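Local coordinates for T cell receptor mu chain (Monodelphis domestica, PDB 7L15), which pairs with a gamma chain to form the marsupial gamma-mu T cell receptor, which probably recognises antigen through its immunoglobulin variable domains, at residues A[34-38]-A[85-89]; A[48-54]-A[100-106]; A[129-134]-A[156-160]. One frame throughout, in Å; residues are numbered along the deposited sequence.

Interaction 1: residues A[34-38]-A[85-89]; sequences LKCQT and KNQIF
Cys-36 of strand B (32-39) and Ile-88 of strand E (87-92) form an antiparallel hydrogen-bonded pair in one of the two sheets of the immunoglobulin V domain. Cys-36 N donates to Ile-88 O at 2.8 Å, and Ile-88 N returns a bond to Cys-36 O at 3.1 Å. Both side chains turn into the domain core, where Cys-36 CB lies 4.0 Å from Ile-88 CG1. Cys-36 SG continues into the disulfide with Cys-105, which ties the two sheets of the sandwich together. The other face carries Lys-35, Gln-37, Gln-87 and Phe-89. A bend in the Gln-37 chain (chi2 73°) carries its amide across to Gln-87 and to the Lys-85 carbonyl just ahead of strand E, and two bonds set the rotation of the group. Gln-37 OE1 accepts from Gln-87 NE2 at 3.0 Å; this donor sits well above the carbonyl plane, and the two amide planes are 46° apart. Gln-37 NE2 donates to Lys-85 O at 2.9 Å, the acceptor lying in the plane of the Gln-37 amide. Next along this face, the methylenes of Lys-35 run side by side with the Phe-89 ring, Lys-35 CD coming to 3.7 Å from Phe-89 CE2. Strand E is entered through a G1 beta bulge, in which Asn-86 and Gln-87 together stand opposite the single residue Glu-82 of strand D (77-82). Asn-86 O is gripped twice, by Thr-38 N at 3.0 Å and by Thr-38 OG1 at 2.7 Å; chi1 of 77° sets OG1 between its own backbone N and carbonyl carbon, facing that oxygen.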
# COMPACT_ATOMS: atom_id res chain seq x y z
N LEU A 34 -2.06 6.05 20.98
CA LEU A 34 -2.62 7.19 20.28
C LEU A 34 -3.77 7.78 21.07
O LEU A 34 -4.45 7.08 21.83
CB LEU A 34 -3.10 6.82 18.87
CG LEU A 34 -2.03 6.21 17.95
CD1 LEU A 34 -2.53 6.04 16.51
CD2 LEU A 34 -0.77 7.04 17.96
N LYS A 35 -4.00 9.07 20.88
CA LYS A 35 -5.12 9.76 21.50
C LYS A 35 -5.98 10.37 20.40
O LYS A 35 -5.46 10.85 19.39
CB LYS A 35 -4.64 10.84 22.48
CG LYS A 35 -5.77 11.72 23.01
CD LYS A 35 -5.36 12.55 24.21
CE LYS A 35 -4.23 13.50 23.87
NZ LYS A 35 -4.25 14.69 24.76
N CYS A 36 -7.29 10.33 20.58
CA CYS A 36 -8.22 11.03 19.70
C CYS A 36 -9.07 11.96 20.56
O CYS A 36 -9.91 11.50 21.34
CB CYS A 36 -9.10 10.05 18.93
SG CYS A 36 -10.44 10.85 17.93
N GLN A 37 -8.85 13.27 20.42
CA GLN A 37 -9.63 14.29 21.09
C GLN A 37 -10.90 14.57 20.29
O GLN A 37 -10.81 14.93 19.11
CB GLN A 37 -8.80 15.56 21.23
CG GLN A 37 -9.56 16.70 21.88
CD GLN A 37 -9.75 16.49 23.35
OE1 GLN A 37 -8.80 16.57 24.12
NE2 GLN A 37 -10.98 16.17 23.75
N THR A 38 -12.06 14.40 20.91
CA THR A 38 -13.32 14.62 20.22
C THR A 38 -14.00 15.89 20.71
O THR A 38 -13.72 16.40 21.80
CB THR A 38 -14.28 13.43 20.39
OG1 THR A 38 -14.88 13.48 21.68
CG2 THR A 38 -13.54 12.15 20.24
N LYS A 85 -12.82 14.15 29.62
CA LYS A 85 -12.05 14.87 28.61
C LYS A 85 -12.53 14.60 27.19
O LYS A 85 -11.97 15.17 26.25
CB LYS A 85 -10.56 14.53 28.76
CG LYS A 85 -9.73 15.58 29.52
CD LYS A 85 -8.45 15.00 30.13
CE LYS A 85 -7.41 16.08 30.47
NZ LYS A 85 -6.01 15.72 30.04
N ASN A 86 -13.54 13.74 27.00
CA ASN A 86 -14.06 13.44 25.66
C ASN A 86 -12.97 12.88 24.73
O ASN A 86 -12.91 13.21 23.55
CB ASN A 86 -14.74 14.66 25.04
CG ASN A 86 -16.08 15.01 25.68
OD1 ASN A 86 -16.44 14.50 26.74
ND2 ASN A 86 -16.83 15.88 25.02
N GLN A 87 -12.12 12.01 25.25
CA GLN A 87 -11.06 11.41 24.46
C GLN A 87 -11.23 9.89 24.42
O GLN A 87 -11.80 9.30 25.33
CB GLN A 87 -9.68 11.74 25.05
CG GLN A 87 -9.42 13.24 25.22
CD GLN A 87 -8.31 13.50 26.21
OE1 GLN A 87 -8.09 12.71 27.13
NE2 GLN A 87 -7.59 14.59 26.02
N ILE A 88 -10.75 9.27 23.33
CA ILE A 88 -10.53 7.83 23.30
C ILE A 88 -9.09 7.57 22.89
O ILE A 88 -8.46 8.38 22.21
CB ILE A 88 -11.47 7.05 22.36
CG1 ILE A 88 -11.04 7.18 20.90
CG2 ILE A 88 -12.90 7.48 22.56
CD1 ILE A 88 -11.52 6.04 20.03
N PHE A 89 -8.58 6.42 23.32
CA PHE A 89 -7.19 6.05 23.13
C PHE A 89 -7.07 4.74 22.39
O PHE A 89 -8.00 3.92 22.38
CB PHE A 89 -6.46 5.96 24.46
CG PHE A 89 -6.63 7.18 25.30
CD1 PHE A 89 -7.74 7.32 26.13
CD2 PHE A 89 -5.69 8.21 25.24
CE1 PHE A 89 -7.91 8.46 26.89
CE2 PHE A 89 -5.86 9.36 26.00
CZ PHE A 89 -6.97 9.48 26.83

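Interaction 2: residues A[48-54]-A[100-106]; sequences LDWYLWT and SGQYHCA
Leu-52 sets CG opposite its backbone N (chi1 178°), and chi2 of 55° then brings CD1 over the face of the Tyr-103 ring. The methyl lies 3.6 Å from the centroid of that ring, close to its normal, a CH-pi contact. Trp-50 instead keeps CG beside its backbone N (chi1 -72°), which turns the indole towards the opposing strand, with Cys-105 CA over one face. Cys-105 SG stands farther off above that face, 5.0 Å from the centroid of the Trp-50 six-membered ring. These residues belong to strands C (48-53) and F (101-109) of the V-set sandwich, and the cysteine, disulfide-bonded to Cys-36, and the tryptophan form the characteristic pin of the immunoglobulin core. Tyr-103 makes the tyrosine corner of strand F, its OH hydrogen-bonded to Asp-99 O. Three antiparallel hydrogen-bonded pairs join the backbones: Asp-49 with Ala-106, Tyr-51 with His-104 and Trp-53 with Gln-102. The central pair has both bonds at 2.8 Å, Tyr-51 N to His-104 O and His-104 N to Tyr-51 O. On the outer face Trp-53 and His-104 are diagonal neighbours, their rings meeting obliquely with Trp-53 CD1 3.3 Å from His-104 CD2. His-104 ND1 is hydrogen-bonded to Gly-121 O, which helps to fix this imidazole. Ala-106 CB packs 4.1 Å from Tyr-51 CD1. The gamma chain covers this face: Tyr-51 OH hydrogen-bonds to Lys-105 N of the gamma chain, and His-96 of that chain meets Trp-53 edge-to-face. Where strand C ends, Thr-54 OG1 donates in the carbonyl plane to Ser-100 O at 2.8 Å.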
# COMPACT_ATOMS: atom_id res chain seq x y z
N LEU A 48 -17.27 4.97 18.71
CA LEU A 48 -15.99 5.44 18.21
C LEU A 48 -15.08 4.25 17.91
O LEU A 48 -15.06 3.29 18.68
CB LEU A 48 -15.32 6.37 19.25
CG LEU A 48 -16.13 7.62 19.59
CD1 LEU A 48 -15.43 8.55 20.55
CD2 LEU A 48 -16.38 8.34 18.31
N ASP A 49 -14.30 4.35 16.83
CA ASP A 49 -13.44 3.26 16.37
C ASP A 49 -12.10 3.80 15.89
O ASP A 49 -11.93 5.00 15.64
CB ASP A 49 -14.06 2.48 15.19
CG ASP A 49 -15.44 1.92 15.50
OD1 ASP A 49 -15.70 1.58 16.67
OD2 ASP A 49 -16.27 1.82 14.57
N TRP A 50 -11.14 2.90 15.72
CA TRP A 50 -9.86 3.20 15.10
C TRP A 50 -9.71 2.37 13.84
O TRP A 50 -9.93 1.15 13.87
CB TRP A 50 -8.70 2.89 16.06
CG TRP A 50 -8.56 3.85 17.20
CD1 TRP A 50 -9.06 3.70 18.47
CD2 TRP A 50 -7.86 5.09 17.20
NE1 TRP A 50 -8.69 4.77 19.25
CE2 TRP A 50 -7.96 5.64 18.49
CE3 TRP A 50 -7.14 5.79 16.22
CZ2 TRP A 50 -7.37 6.85 18.82
CZ3 TRP A 50 -6.56 7.01 16.56
CH2 TRP A 50 -6.68 7.52 17.85
N TYR A 51 -9.34 3.03 12.73
CA TYR A 51 -9.08 2.37 11.45
C TYR A 51 -7.67 2.69 11.00
O TYR A 51 -7.19 3.81 11.19
CB TYR A 51 -10.07 2.83 10.37
CG TYR A 51 -11.39 2.12 10.42
CD1 TYR A 51 -12.31 2.42 11.40
CD2 TYR A 51 -11.70 1.14 9.49
CE1 TYR A 51 -13.52 1.75 11.46
CE2 TYR A 51 -12.89 0.47 9.54
CZ TYR A 51 -13.80 0.78 10.53
OH TYR A 51 -15.00 0.11 10.57
N LEU A 52 -7.02 1.69 10.39
CA LEU A 52 -5.68 1.80 9.81
C LEU A 52 -5.77 1.94 8.29
O LEU A 52 -6.21 1.02 7.60
CB LEU A 52 -4.83 0.58 10.17
CG LEU A 52 -3.42 0.61 9.56
CD1 LEU A 52 -2.68 1.92 9.94
CD2 LEU A 52 -2.60 -0.62 9.94
N TRP A 53 -5.32 3.08 7.77
CA TRP A 53 -5.27 3.36 6.34
C TRP A 53 -3.82 3.29 5.90
O TRP A 53 -3.09 4.28 6.01
CB TRP A 53 -5.88 4.73 5.99
CG TRP A 53 -7.36 4.80 6.17
CD1 TRP A 53 -8.05 4.64 7.33
CD2 TRP A 53 -8.32 5.07 5.16
NE1 TRP A 53 -9.40 4.79 7.10
CE2 TRP A 53 -9.59 5.06 5.77
CE3 TRP A 53 -8.24 5.33 3.79
CZ2 TRP A 53 -10.76 5.27 5.07
CZ3 TRP A 53 -9.39 5.55 3.09
CH2 TRP A 53 -10.64 5.52 3.73
N THR A 54 -3.38 2.12 5.44
CA THR A 54 -2.01 2.09 4.94
C THR A 54 -2.03 2.28 3.43
O THR A 54 -2.75 1.55 2.73
CB THR A 54 -1.33 0.77 5.28
OG1 THR A 54 -1.33 0.58 6.70
CG2 THR A 54 0.10 0.79 4.80
N SER A 100 2.70 0.03 10.23
CA SER A 100 2.90 1.37 9.69
C SER A 100 1.69 1.83 8.88
O SER A 100 1.03 1.04 8.20
CB SER A 100 4.14 1.41 8.78
OG SER A 100 5.32 1.14 9.52
N GLY A 101 1.42 3.11 8.93
CA GLY A 101 0.35 3.67 8.14
C GLY A 101 -0.26 4.88 8.83
O GLY A 101 0.32 5.45 9.75
N GLN A 102 -1.44 5.25 8.36
CA GLN A 102 -2.16 6.40 8.87
C GLN A 102 -3.30 5.92 9.76
O GLN A 102 -4.23 5.27 9.27
CB GLN A 102 -2.70 7.25 7.72
CG GLN A 102 -3.28 8.57 8.18
CD GLN A 102 -2.22 9.65 8.31
OE1 GLN A 102 -1.03 9.41 8.05
NE2 GLN A 102 -2.64 10.86 8.69
N TYR A 103 -3.23 6.24 11.04
CA TYR A 103 -4.24 5.82 12.00
C TYR A 103 -5.34 6.88 12.13
O TYR A 103 -5.06 8.03 12.47
CB TYR A 103 -3.59 5.54 13.36
CG TYR A 103 -2.84 4.23 13.37
CD1 TYR A 103 -1.58 4.14 12.80
CD2 TYR A 103 -3.41 3.08 13.92
CE1 TYR A 103 -0.90 2.94 12.79
CE2 TYR A 103 -2.73 1.87 13.91
CZ TYR A 103 -1.48 1.81 13.34
OH TYR A 103 -0.79 0.62 13.31
N HIS A 104 -6.58 6.49 11.87
CA HIS A 104 -7.72 7.38 11.90
C HIS A 104 -8.66 6.99 13.04
O HIS A 104 -8.96 5.81 13.22
CB HIS A 104 -8.49 7.34 10.58
CG HIS A 104 -7.74 7.93 9.43
ND1 HIS A 104 -7.92 9.23 9.02
CD2 HIS A 104 -6.78 7.41 8.62
CE1 HIS A 104 -7.13 9.47 7.99
NE2 HIS A 104 -6.43 8.38 7.73
N CYS A 105 -9.07 7.99 13.80
CA CYS A 105 -10.24 7.90 14.66
C CYS A 105 -11.50 8.03 13.81
O CYS A 105 -11.55 8.81 12.86
CB CYS A 105 -10.14 9.04 15.67
SG CYS A 105 -11.31 9.21 17.02
N ALA A 106 -12.53 7.24 14.13
CA ALA A 106 -13.76 7.26 13.35
C ALA A 106 -14.98 7.25 14.27
O ALA A 106 -14.96 6.60 15.32
CB ALA A 106 -13.85 6.05 12.39

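Interaction 3: residues A[129-134]-A[156-160]; sequences EPRPAA and FYPKE
Tyr-157 against Pro-132 and Ala-133 is a surface contact at the elbow between the two immunoglobulin domains. Residues 129-134 leave the last strand of the V domain and form part of the linker, whereas 156-160 lie at the end of strand 148-156 and in the turn that follows it in the C domain. The tyrosine bears most of the C-domain side of the contact. Its CG is anti to the backbone N (chi1 -173°), which sends the ring out to the linker. Tyr-157 OH ends 3.1 Å from Pro-132 CA and 3.5 Å from CB of the same proline. Farther down the ring, Tyr-157 CD2 comes to 3.4 Å from Ala-133 O, which approaches the ring obliquely. A cis peptide bond joins Tyr-157 to Pro-158, and the proline folds back on its neighbour: Pro-158 CB sits over the centre of one face of the Tyr-157 ring, 4.0 Å above its plane. The ring is therefore backed by its own turn as it leans on the linker. The backbone of Tyr-157 also hydrogen-bonds to that of Leu-136, tying the base of the side chain to the linker just beyond 129-134. Beside the ring, the Glu-129 and Lys-159 chains meet roughly perpendicular, with Glu-129 OE2 3.7 Å from Lys-159 NZ in a long salt bridge. No hydrogen bond spans the two segments, so the contact rests on van der Waals packing and a weak, long ion pair, which is consistent with some freedom at the elbow.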
# COMPACT_ATOMS: atom_id res chain seq x y z
N GLU A 129 9.94 1.18 12.44
CA GLU A 129 11.23 0.84 11.88
C GLU A 129 11.87 -0.22 12.75
O GLU A 129 11.44 -0.43 13.89
CB GLU A 129 12.13 2.07 11.75
CG GLU A 129 12.57 2.65 13.06
CD GLU A 129 13.33 3.95 12.87
OE1 GLU A 129 13.75 4.54 13.90
OE2 GLU A 129 13.50 4.38 11.69
N PRO A 130 12.84 -0.97 12.23
CA PRO A 130 13.44 -2.04 13.02
C PRO A 130 14.08 -1.52 14.29
O PRO A 130 14.57 -0.39 14.36
CB PRO A 130 14.48 -2.65 12.08
CG PRO A 130 14.43 -1.85 10.81
CD PRO A 130 13.17 -1.07 10.80
N ARG A 131 14.07 -2.35 15.32
CA ARG A 131 14.73 -1.96 16.54
C ARG A 131 16.24 -2.04 16.34
O ARG A 131 16.72 -2.93 15.62
CB ARG A 131 14.27 -2.81 17.73
CG ARG A 131 15.07 -4.02 18.02
CD ARG A 131 14.18 -5.24 17.99
NE ARG A 131 13.36 -5.38 19.19
CZ ARG A 131 12.20 -6.03 19.22
NH1 ARG A 131 11.71 -6.56 18.11
NH2 ARG A 131 11.52 -6.13 20.36
N PRO A 132 17.00 -1.09 16.88
CA PRO A 132 18.45 -1.11 16.68
C PRO A 132 19.06 -2.39 17.22
O PRO A 132 18.54 -3.02 18.15
CB PRO A 132 18.92 0.13 17.46
CG PRO A 132 17.73 1.05 17.44
CD PRO A 132 16.57 0.11 17.62
N ALA A 133 20.16 -2.79 16.59
CA ALA A 133 20.89 -3.97 16.99
C ALA A 133 22.29 -3.80 16.44
O ALA A 133 22.61 -2.77 15.83
CB ALA A 133 20.19 -5.24 16.49
N ALA A 134 23.14 -4.80 16.67
CA ALA A 134 24.56 -4.65 16.38
C ALA A 134 24.76 -4.28 14.91
O ALA A 134 24.05 -4.79 14.04
CB ALA A 134 25.33 -5.93 16.70
N PHE A 156 22.22 -5.49 6.06
CA PHE A 156 23.07 -4.52 6.71
C PHE A 156 22.25 -3.75 7.72
O PHE A 156 21.02 -3.67 7.64
CB PHE A 156 23.72 -3.57 5.71
CG PHE A 156 22.77 -2.92 4.75
CD1 PHE A 156 22.36 -3.59 3.61
CD2 PHE A 156 22.32 -1.63 4.97
CE1 PHE A 156 21.49 -2.98 2.71
CE2 PHE A 156 21.46 -1.01 4.08
CZ PHE A 156 21.04 -1.69 2.95
N TYR A 157 22.94 -3.17 8.69
CA TYR A 157 22.32 -2.35 9.67
C TYR A 157 23.45 -1.47 10.18
O TYR A 157 24.56 -1.99 10.38
CB TYR A 157 21.68 -3.15 10.82
CG TYR A 157 20.91 -2.21 11.71
CD1 TYR A 157 19.62 -1.82 11.37
CD2 TYR A 157 21.51 -1.63 12.83
CE1 TYR A 157 18.91 -0.90 12.15
CE2 TYR A 157 20.79 -0.70 13.63
CZ TYR A 157 19.50 -0.35 13.27
OH TYR A 157 18.78 0.55 14.03
N PRO A 158 23.23 -0.16 10.39
CA PRO A 158 22.01 0.62 10.11
C PRO A 158 21.81 0.87 8.60
O PRO A 158 22.64 0.44 7.78
CB PRO A 158 22.26 1.94 10.87
CG PRO A 158 23.76 2.11 10.79
CD PRO A 158 24.32 0.71 10.87
N LYS A 159 20.75 1.59 8.25
CA LYS A 159 20.30 1.68 6.86
C LYS A 159 21.15 2.61 6.00
O LYS A 159 21.12 2.48 4.78
CB LYS A 159 18.83 2.16 6.79
CG LYS A 159 18.66 3.65 7.05
CD LYS A 159 17.20 4.06 7.20
CE LYS A 159 16.79 4.10 8.66
NZ LYS A 159 15.84 5.21 8.96
N GLU A 160 21.88 3.55 6.60
CA GLU A 160 22.66 4.50 5.81
C GLU A 160 23.78 3.76 5.07
O GLU A 160 24.57 3.02 5.68
CB GLU A 160 23.24 5.61 6.69
CG GLU A 160 22.19 6.53 7.31
CD GLU A 160 21.45 5.90 8.48
OE1 GLU A 160 22.01 4.97 9.09
OE2 GLU A 160 20.32 6.33 8.79

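How the interactions relate
Interactions 1 and 2 are strand pairings of the same V domain, one in each layer of its sandwich. They meet in the core, joined by the disulfide and by packing of Ile-88 on the Trp-50 indole and of Leu-34 on Tyr-103. Interaction 2 is the more buried, with aromatic side chains on both faces, one towards the core and the other towards the gamma chain. Interaction 1 turns its second face outward and carries glutamine amides, a lysine and a single phenylalanine ring there. Interaction 3 stands apart at the surface, its centre about 33 Å from that of interaction 1 and 27 Å from that of interaction 2, and joins domains without strand pairing.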